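PDB 6D97: aldehyde dehydrogenase 12 from Zea mays, which catalyses the NAD-dependent oxidation of L-glutamate gamma-semialdehyde to glutamate, the last step of proline catabolism in plants. Local coordinates for residues E87-C92 against K218-V223. Sequence-based numbering, arbitrary orientation.
With NAD (nicotinamide-adenine-dinucleotide), chain E.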
ATOM      1  N   GLU A  87      24.258 -19.499  23.398  1.00 35.48           N
ATOM      2  CA  GLU A  87      23.189 -19.727  24.368  1.00 42.33           C
ATOM      3  C   GLU A  87      22.205 -18.565  24.388  1.00 40.66           C
ATOM      4  O   GLU A  87      20.992 -18.772  24.516  1.00 45.65           O
ATOM      5  CB  GLU A  87      23.780 -19.950  25.759  1.00 42.92           C
ATOM      6  N   SER A  88      22.706 -17.336  24.263  1.00 32.42           N
ATOM      7  CA  SER A  88      21.829 -16.172  24.284  1.00 29.36           C
ATOM      8  C   SER A  88      20.927 -16.137  23.057  1.00 37.48           C
ATOM      9  O   SER A  88      19.742 -15.803  23.161  1.00 36.32           O
ATOM     10  CB  SER A  88      22.663 -14.896  24.374  1.00 31.27           C
ATOM     11  OG  SER A  88      21.844 -13.753  24.549  1.00 27.91           O
ATOM     12  N   LEU A  89      21.471 -16.481  21.888  1.00 41.49           N
ATOM     13  CA  LEU A  89      20.661 -16.493  20.675  1.00 46.57           C
ATOM     14  C   LEU A  89      19.627 -17.609  20.717  1.00 40.13           C
ATOM     15  O   LEU A  89      18.489 -17.427  20.269  1.00 48.73           O
ATOM     16  CB  LEU A  89      21.554 -16.631  19.442  1.00 40.06           C
ATOM     17  CG  LEU A  89      22.245 -15.373  18.918  1.00 44.66           C
ATOM     18  CD1 LEU A  89      23.361 -15.755  17.958  1.00 44.79           C
ATOM     19  CD2 LEU A  89      21.229 -14.484  18.230  1.00 22.43           C
ATOM     20  N   SER A  90      19.999 -18.768  21.269  1.00 35.86           N
ATOM     21  CA  SER A  90      19.082 -19.901  21.318  1.00 35.84           C
ATOM     22  C   SER A  90      17.862 -19.626  22.189  1.00 31.38           C
ATOM     23  O   SER A  90      16.865 -20.348  22.082  1.00 32.58           O
ATOM     24  CB  SER A  90      19.811 -21.148  21.824  1.00 40.76           C
ATOM     25  OG  SER A  90      19.885 -21.152  23.238  1.00 44.71           O
ATOM     26  N   LYS A  91      17.915 -18.600  23.044  1.00 30.34           N
ATOM     27  CA  LYS A  91      16.756 -18.247  23.856  1.00 36.16           C
ATOM     28  C   LYS A  91      15.642 -17.619  23.029  1.00 39.74           C
ATOM     29  O   LYS A  91      14.492 -17.590  23.481  1.00 39.42           O
ATOM     30  CB  LYS A  91      17.169 -17.302  24.987  1.00 37.43           C
ATOM     31  CG  LYS A  91      17.949 -17.997  26.088  1.00 50.21           C
ATOM     32  CD  LYS A  91      18.401 -17.044  27.179  1.00 49.44           C
ATOM     33  CE  LYS A  91      19.340 -17.762  28.135  1.00 55.35           C
ATOM     34  NZ  LYS A  91      19.459 -17.062  29.440  1.00 59.44           N
ATOM     35  N   CYS A  92      15.948 -17.136  21.828  1.00 32.55           N
ATOM     36  CA  CYS A  92      14.934 -16.539  20.972  1.00 25.63           C
ATOM     37  C   CYS A  92      14.349 -17.598  20.047  1.00 22.56           C
ATOM     38  O   CYS A  92      15.077 -18.132  19.198  1.00 34.53           O
ATOM     39  CB  CYS A  92      15.520 -15.404  20.152  1.00 23.60           C
ATOM     40  SG  CYS A  92      14.303 -14.573  19.096  1.00 28.94           S
ATOM     41  N   LYS A 218      15.955 -11.233  17.716  1.00 19.51           N
ATOM     42  CA  LYS A 218      16.989 -11.024  18.724  1.00 21.75           C
ATOM     43  C   LYS A 218      18.342 -11.035  18.030  1.00 23.11           C
ATOM     44  O   LYS A 218      18.814 -12.106  17.617  1.00 24.17           O
ATOM     45  CB  LYS A 218      16.940 -12.087  19.823  1.00 21.81           C
ATOM     46  CG  LYS A 218      18.110 -11.995  20.786  1.00 21.67           C
ATOM     47  CD  LYS A 218      17.896 -12.806  22.041  1.00 29.21           C
ATOM     48  CE  LYS A 218      19.077 -12.623  22.982  1.00 35.41           C
ATOM     49  NZ  LYS A 218      18.870 -13.310  24.286  1.00 25.96           N
ATOM     50  N   PRO A 219      18.981  -9.886  17.855  1.00 25.02           N
ATOM     51  CA  PRO A 219      20.237  -9.840  17.110  1.00 23.40           C
ATOM     52  C   PRO A 219      21.467  -9.928  17.995  1.00 29.83           C
ATOM     53  O   PRO A 219      21.466  -9.548  19.168  1.00 30.49           O
ATOM     54  CB  PRO A 219      20.166  -8.465  16.432  1.00 19.42           C
ATOM     55  CG  PRO A 219      19.455  -7.625  17.444  1.00 21.57           C
ATOM     56  CD  PRO A 219      18.486  -8.537  18.176  1.00 23.25           C
ATOM     57  N   VAL A 220      22.531 -10.453  17.400  1.00 34.80           N
ATOM     58  CA  VAL A 220      23.884 -10.281  17.904  1.00 36.56           C
ATOM     59  C   VAL A 220      24.592  -9.338  16.942  1.00 35.58           C
ATOM     60  O   VAL A 220      24.572  -9.551  15.722  1.00 31.21           O
ATOM     61  CB  VAL A 220      24.625 -11.624  18.050  1.00 37.86           C
ATOM     62  CG1 VAL A 220      24.704 -12.369  16.718  1.00 33.09           C
ATOM     63  CG2 VAL A 220      26.008 -11.399  18.636  1.00 23.32           C
ATOM     64  N   LEU A 221      25.153  -8.262  17.480  1.00 21.55           N
ATOM     65  CA  LEU A 221      25.725  -7.193  16.676  1.00 21.21           C
ATOM     66  C   LEU A 221      27.243  -7.232  16.766  1.00 24.41           C
ATOM     67  O   LEU A 221      27.806  -7.244  17.865  1.00 26.66           O
ATOM     68  CB  LEU A 221      25.205  -5.826  17.127  1.00 23.73           C
ATOM     69  CG  LEU A 221      25.916  -4.638  16.479  1.00 32.75           C
ATOM     70  CD1 LEU A 221      25.683  -4.593  14.976  1.00 20.08           C
ATOM     71  CD2 LEU A 221      25.475  -3.341  17.121  1.00 35.36           C
ATOM     72  N   LYS A 222      27.897  -7.254  15.610  1.00 31.60           N
ATOM     73  CA  LYS A 222      29.351  -7.220  15.530  1.00 26.55           C
ATOM     74  C   LYS A 222      29.763  -6.038  14.665  1.00 25.83           C
ATOM     75  O   LYS A 222      29.370  -5.952  13.496  1.00 25.65           O
ATOM     76  CB  LYS A 222      29.900  -8.530  14.962  1.00 22.81           C
ATOM     77  CG  LYS A 222      31.416  -8.621  14.944  1.00 32.27           C
ATOM     78  CD  LYS A 222      31.925  -8.854  13.532  1.00 40.30           C
ATOM     79  CE  LYS A 222      33.423  -9.110  13.509  1.00 39.73           C
ATOM     80  NZ  LYS A 222      34.201  -7.879  13.827  1.00 36.61           N
ATOM     81  N   VAL A 223      30.545  -5.132  15.242  1.00 28.42           N
ATOM     82  CA  VAL A 223      31.098  -3.984  14.535  1.00 28.31           C
ATOM     83  C   VAL A 223      32.608  -4.156  14.479  1.00 32.27           C
ATOM     84  O   VAL A 223      33.214  -4.676  15.424  1.00 32.54           O
ATOM     85  CB  VAL A 223      30.710  -2.656  15.220  1.00 22.11           C
ATOM     86  CG1 VAL A 223      31.283  -1.458  14.469  1.00 27.33           C
ATOM     87  CG2 VAL A 223      29.192  -2.550  15.332  1.00 23.36           C
TER
HETATM   88  PA  NAD E 601      35.058  -6.295   5.618  0.70 41.48           P
HETATM   89  O1A NAD E 601      34.338  -7.355   4.724  0.70 44.06           O
HETATM   90  O2A NAD E 601      36.502  -6.305   5.739  0.70 42.74           O
HETATM   91  O5B NAD E 601      34.801  -6.266   7.072  0.70 33.82           O
HETATM   92  C5B NAD E 601      33.537  -5.868   7.547  0.70 25.30           C
HETATM   93  C4B NAD E 601      33.077  -6.623   8.789  0.70 29.69           C
HETATM   94  O4B NAD E 601      32.903  -8.010   8.557  0.70 31.80           O
HETATM   95  C3B NAD E 601      33.985  -6.448   9.963  0.70 25.90           C
HETATM   96  O3B NAD E 601      33.262  -6.332  11.127  0.70 20.41           O
HETATM   97  C2B NAD E 601      34.765  -7.691   9.947  0.70 27.66           C
HETATM   98  O2B NAD E 601      35.236  -7.990  11.205  0.70 25.50           O
HETATM   99  C1B NAD E 601      33.745  -8.657   9.474  0.70 25.13           C
HETATM  100  N9A NAD E 601      34.266  -9.861   8.861  0.70 23.84           N
HETATM  101  C8A NAD E 601      35.363  -9.998   8.030  0.70 15.63           C
HETATM  102  N7A NAD E 601      35.477 -11.279   7.661  0.70 26.23           N
HETATM  103  C5A NAD E 601      34.446 -12.020   8.231  0.70 25.45           C
HETATM  104  C6A NAD E 601      34.064 -13.348   8.200  0.70 30.42           C
HETATM  105  N6A NAD E 601      34.834 -14.289   7.436  0.70 26.47           N
HETATM  106  N1A NAD E 601      32.983 -13.758   8.880  0.70 28.10           N
HETATM  107  C2A NAD E 601      32.233 -12.894   9.610  0.70 27.52           C
HETATM  108  N3A NAD E 601      32.575 -11.580   9.665  0.70 30.40           N
HETATM  109  C4A NAD E 601      33.656 -11.126   8.996  0.70 22.24           C
HETATM  110  O3  NAD E 601      34.899  -4.866   5.319  0.70 46.70           O
HETATM  111  PN  NAD E 601      36.043  -3.853   4.881  0.70 46.70           P
HETATM  112  O1N NAD E 601      35.226  -2.579   4.455  0.70 43.12           O
HETATM  113  O2N NAD E 601      36.921  -3.479   6.039  0.70 38.01           O
HETATM  114  O5D NAD E 601      36.865  -4.307   3.705  0.70 43.72           O
HETATM  115  O   HOH W   1      20.755 -12.294  26.214  1.00 33.49           O
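Lys-218, which buries more surface than any other residue here, reaches from the start of strand 218-223 to the C-terminal part of helix 83-90, where its ammonium meets Ser-88 twice. NZ donates to the backbone O of Ser-88 at 2.9 Å and to its OG at 3.0 Å; the carbonyl bond comes from above the peptide plane, 43° out of it, with a C=O...N angle of 124°. With CG anti to the backbone N (chi1 173°) and the chain extended beyond, the lysine spans the gap at nearly full length. A water accepts from NZ at 2.9 Å and donates to Ser-88 OG, which also hydrogen-bonds Asp-249 OD2, a second-shell link that helps orient the hydroxyl. The lysine's aliphatic part packs on Cys-92, CB to CB at 3.6 Å. A methionine here would probably leave Ser-88 O and OG, and the water, without their ammonium donor. Leu-89 splits its branches: CD2 lies 3.4 Å from Lys-218 O, while CD1 touches Val-220 CG1 at 3.8 Å, the two side chains crossing at about a right angle. The contact thus fastens helix 83-90 to one end of the parallel Rossmann-type sheet, where strand 218-223 runs between strands 191-196 and 249-251; further along, Lys-222 NZ binds the NAD ribose oxygen O2B at 2.8 Å, and helix 203-214 packs against Pro-219 and Leu-221.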